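Local atomic coordinates of flagellar protein FliT (Bordetella bronchiseptica, PDB entry 3H3M), a protein that probably acts as a flagellar export chaperone of the FliT family, escorting a filament-cap protein to the export apparatus. Residues D26-T31 and V82-N87. Residues are numbered along the deposited sequence; the frame is centred on the assembly and turned at random.
Sequences DIANLT and VRILEN
N87 reaches across to T31 with its side-chain amide, the polar half of a packing between two neighbouring helices. ND2 of N87 donates to OG1 of T31 at 3.2 Å; the bond is nearly straight (170°), the hydroxyl lies almost in the plane of the amide, and the two side chains meet at about a right angle. T31 holds OG1 between its own backbone N and carbonyl carbon (chi1 57°), which brings the hydroxyl close to the carbonyls of I27 and A28 while keeping it open to the amide. A further hydrogen bond from ND2 to S32 ties N87 to the next residue of helix 20-39.

One turn back, the contact becomes apolar. I84 sets CG1 against the backbone of A28, 3.8 Å from A28 N, and carries CD1 on to I27, where it meets CG2 at 3.8 Å, the two isoleucines slanting past each other; its CG2 faces the methyl of T31. Helix 43-63 covers I27 and T31 through L56 and Y53, and L85 of the second subunit packs on I84. Segments 26-31 and 82-87, whose axes run the same way at 25°, join helices 20-39 and 72-105 in the core of an up-down-up three-helix bundle.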
ATOM      1  N   ASP A  26     -11.602   7.609   2.511  1.00  7.15           N
ATOM      2  CA  ASP A  26     -11.864   6.462   3.372  1.00  7.04           C
ATOM      3  C   ASP A  26     -10.726   5.491   3.431  1.00  5.95           C
ATOM      4  O   ASP A  26     -10.512   4.890   4.481  1.00  6.18           O
ATOM      5  CB  ASP A  26     -13.141   5.718   2.948  1.00  7.58           C
ATOM      6  CG  ASP A  26     -14.393   6.559   3.121  1.00 10.38           C
ATOM      7  OD1 ASP A  26     -14.510   7.265   4.148  1.00 14.00           O
ATOM      8  OD2 ASP A  26     -15.253   6.548   2.218  1.00 14.23           O
ATOM      9  N   ILE A  27     -10.040   5.288   2.303  1.00  5.58           N
ATOM     10  CA  ILE A  27      -8.860   4.396   2.241  1.00  5.56           C
ATOM     11  C   ILE A  27      -7.661   5.001   2.969  1.00  5.13           C
ATOM     12  O   ILE A  27      -6.916   4.286   3.665  1.00  6.04           O
ATOM     13  CB  ILE A  27      -8.423   4.020   0.769  1.00  6.24           C
ATOM     14  CG1 ILE A  27      -9.485   3.142   0.073  1.00  5.67           C
ATOM     15  CG2 ILE A  27      -7.039   3.284   0.775  1.00  5.45           C
ATOM     16  CD1 ILE A  27      -9.329   3.011  -1.436  1.00  6.63           C
ATOM     17  N   ALA A  28      -7.475   6.302   2.806  1.00  3.66           N
ATOM     18  CA  ALA A  28      -6.513   7.015   3.589  1.00  3.49           C
ATOM     19  C   ALA A  28      -6.859   6.876   5.076  1.00  3.25           C
ATOM     20  O   ALA A  28      -5.994   6.609   5.899  1.00  3.24           O
ATOM     21  CB  ALA A  28      -6.445   8.483   3.155  1.00  3.00           C
ATOM     22  N   ASN A  29      -8.128   6.997   5.444  1.00  3.17           N
ATOM     23  CA  ASN A  29      -8.444   6.940   6.883  1.00  3.00           C
ATOM     24  C   ASN A  29      -8.164   5.547   7.412  1.00  2.00           C
ATOM     25  O   ASN A  29      -7.544   5.378   8.479  1.00  2.00           O
ATOM     26  CB  ASN A  29      -9.891   7.404   7.182  1.00  3.46           C
ATOM     27  CG  ASN A  29     -10.104   8.901   6.863  1.00  5.63           C
ATOM     28  OD1 ASN A  29      -9.139   9.694   6.866  1.00  2.29           O
ATOM     29  ND2 ASN A  29     -11.366   9.284   6.575  1.00  6.21           N
ATOM     30  N   LEU A  30      -8.575   4.560   6.625  1.00  2.00           N
ATOM     31  CA  LEU A  30      -8.378   3.178   6.973  1.00  2.00           C
ATOM     32  C   LEU A  30      -6.902   2.822   7.084  1.00  2.00           C
ATOM     33  O   LEU A  30      -6.504   2.180   8.027  1.00  2.00           O
ATOM     34  CB  LEU A  30      -9.048   2.287   5.948  1.00  2.00           C
ATOM     35  CG  LEU A  30      -8.895   0.820   6.282  1.00  2.00           C
ATOM     36  CD1 LEU A  30      -9.454   0.459   7.647  1.00  2.00           C
ATOM     37  CD2 LEU A  30      -9.546   0.020   5.192  1.00  2.00           C
ATOM     38  N   THR A  31      -6.093   3.280   6.130  1.00  2.00           N
ATOM     39  CA  THR A  31      -4.648   3.004   6.143  1.00  2.00           C
ATOM     40  C   THR A  31      -3.958   3.680   7.329  1.00  2.04           C
ATOM     41  O   THR A  31      -2.962   3.162   7.831  1.00  2.00           O
ATOM     42  CB  THR A  31      -3.970   3.362   4.790  1.00  2.00           C
ATOM     43  OG1 THR A  31      -4.217   4.736   4.479  1.00  2.00           O
ATOM     44  CG2 THR A  31      -4.507   2.489   3.688  1.00  2.00           C
ATOM     45  N   VAL A  82      -0.588   9.928  -1.957  1.00  8.32           N
ATOM     46  CA  VAL A  82       0.715  10.004  -1.298  1.00  7.89           C
ATOM     47  C   VAL A  82       0.574   9.524   0.138  1.00  8.04           C
ATOM     48  O   VAL A  82       1.408   8.778   0.630  1.00  7.57           O
ATOM     49  CB  VAL A  82       1.264  11.407  -1.297  1.00  7.42           C
ATOM     50  CG1 VAL A  82       2.230  11.553  -0.181  1.00  6.19           C
ATOM     51  CG2 VAL A  82       1.912  11.709  -2.642  1.00  5.45           C
ATOM     52  N   ARG A  83      -0.510   9.944   0.784  1.00  8.11           N
ATOM     53  CA  ARG A  83      -0.796   9.548   2.164  1.00  8.15           C
ATOM     54  C   ARG A  83      -1.065   8.036   2.321  1.00  7.71           C
ATOM     55  O   ARG A  83      -0.583   7.419   3.297  1.00  6.64           O
ATOM     56  CB  ARG A  83      -1.982  10.334   2.693  1.00  8.11           C
ATOM     57  CG  ARG A  83      -2.452   9.909   4.111  1.00 11.34           C
ATOM     58  CD  ARG A  83      -1.333  10.038   5.247  1.00 13.57           C
ATOM     59  NE  ARG A  83      -0.630  11.344   5.249  1.00 15.01           N
ATOM     60  CZ  ARG A  83      -0.956  12.420   5.992  1.00 15.29           C
ATOM     61  NH1 ARG A  83      -1.982  12.390   6.840  1.00 14.54           N
ATOM     62  NH2 ARG A  83      -0.242  13.542   5.896  1.00 13.08           N
ATOM     63  N   ILE A  84      -1.846   7.465   1.393  1.00  6.53           N
ATOM     64  CA  ILE A  84      -2.162   6.025   1.423  1.00  5.90           C
ATOM     65  C   ILE A  84      -0.884   5.227   1.207  1.00  6.02           C
ATOM     66  O   ILE A  84      -0.605   4.259   1.910  1.00  5.27           O
ATOM     67  CB  ILE A  84      -3.149   5.628   0.278  1.00  5.65           C
ATOM     68  CG1 ILE A  84      -4.545   6.246   0.454  1.00  5.32           C
ATOM     69  CG2 ILE A  84      -3.295   4.113   0.139  1.00  4.56           C
ATOM     70  CD1 ILE A  84      -5.351   6.264  -0.847  1.00  2.00           C
ATOM     71  N   LEU A  85      -0.117   5.602   0.192  1.00  6.41           N
ATOM     72  CA  LEU A  85       1.143   4.925  -0.056  1.00  6.96           C
ATOM     73  C   LEU A  85       2.127   5.073   1.133  1.00  8.36           C
ATOM     74  O   LEU A  85       2.760   4.101   1.535  1.00  9.68           O
ATOM     75  CB  LEU A  85       1.775   5.419  -1.353  1.00  6.75           C
ATOM     76  CG  LEU A  85       1.026   5.160  -2.694  1.00  6.25           C
ATOM     77  CD1 LEU A  85       1.776   5.844  -3.886  1.00  2.71           C
ATOM     78  CD2 LEU A  85       0.720   3.675  -2.968  1.00  2.00           C
ATOM     79  N   GLU A  86       2.273   6.277   1.683  1.00  8.99           N
ATOM     80  CA  GLU A  86       3.144   6.490   2.851  1.00  9.67           C
ATOM     81  C   GLU A  86       2.715   5.621   4.043  1.00  9.84           C
ATOM     82  O   GLU A  86       3.545   5.073   4.787  1.00 10.34           O
ATOM     83  CB  GLU A  86       3.117   7.949   3.305  1.00  9.82           C
ATOM     84  CG  GLU A  86       3.916   8.915   2.481  1.00 10.68           C
ATOM     85  CD  GLU A  86       3.918  10.342   3.079  1.00 11.64           C
ATOM     86  OE1 GLU A  86       3.011  10.678   3.884  1.00 12.03           O
ATOM     87  OE2 GLU A  86       4.842  11.115   2.724  1.00 11.32           O
ATOM     88  N   ASN A  87       1.409   5.496   4.226  1.00  9.74           N
ATOM     89  CA  ASN A  87       0.882   4.635   5.284  1.00  9.31           C
ATOM     90  C   ASN A  87       1.171   3.178   5.070  1.00  8.72           C
ATOM     91  O   ASN A  87       1.551   2.459   6.004  1.00 10.24           O
ATOM     92  CB  ASN A  87      -0.601   4.871   5.458  1.00  8.92           C
ATOM     93  CG  ASN A  87      -0.887   6.115   6.234  1.00  8.88           C
ATOM     94  OD1 ASN A  87       0.007   6.652   6.930  1.00  7.61           O
ATOM     95  ND2 ASN A  87      -2.147   6.597   6.150  1.00  8.98           N
TER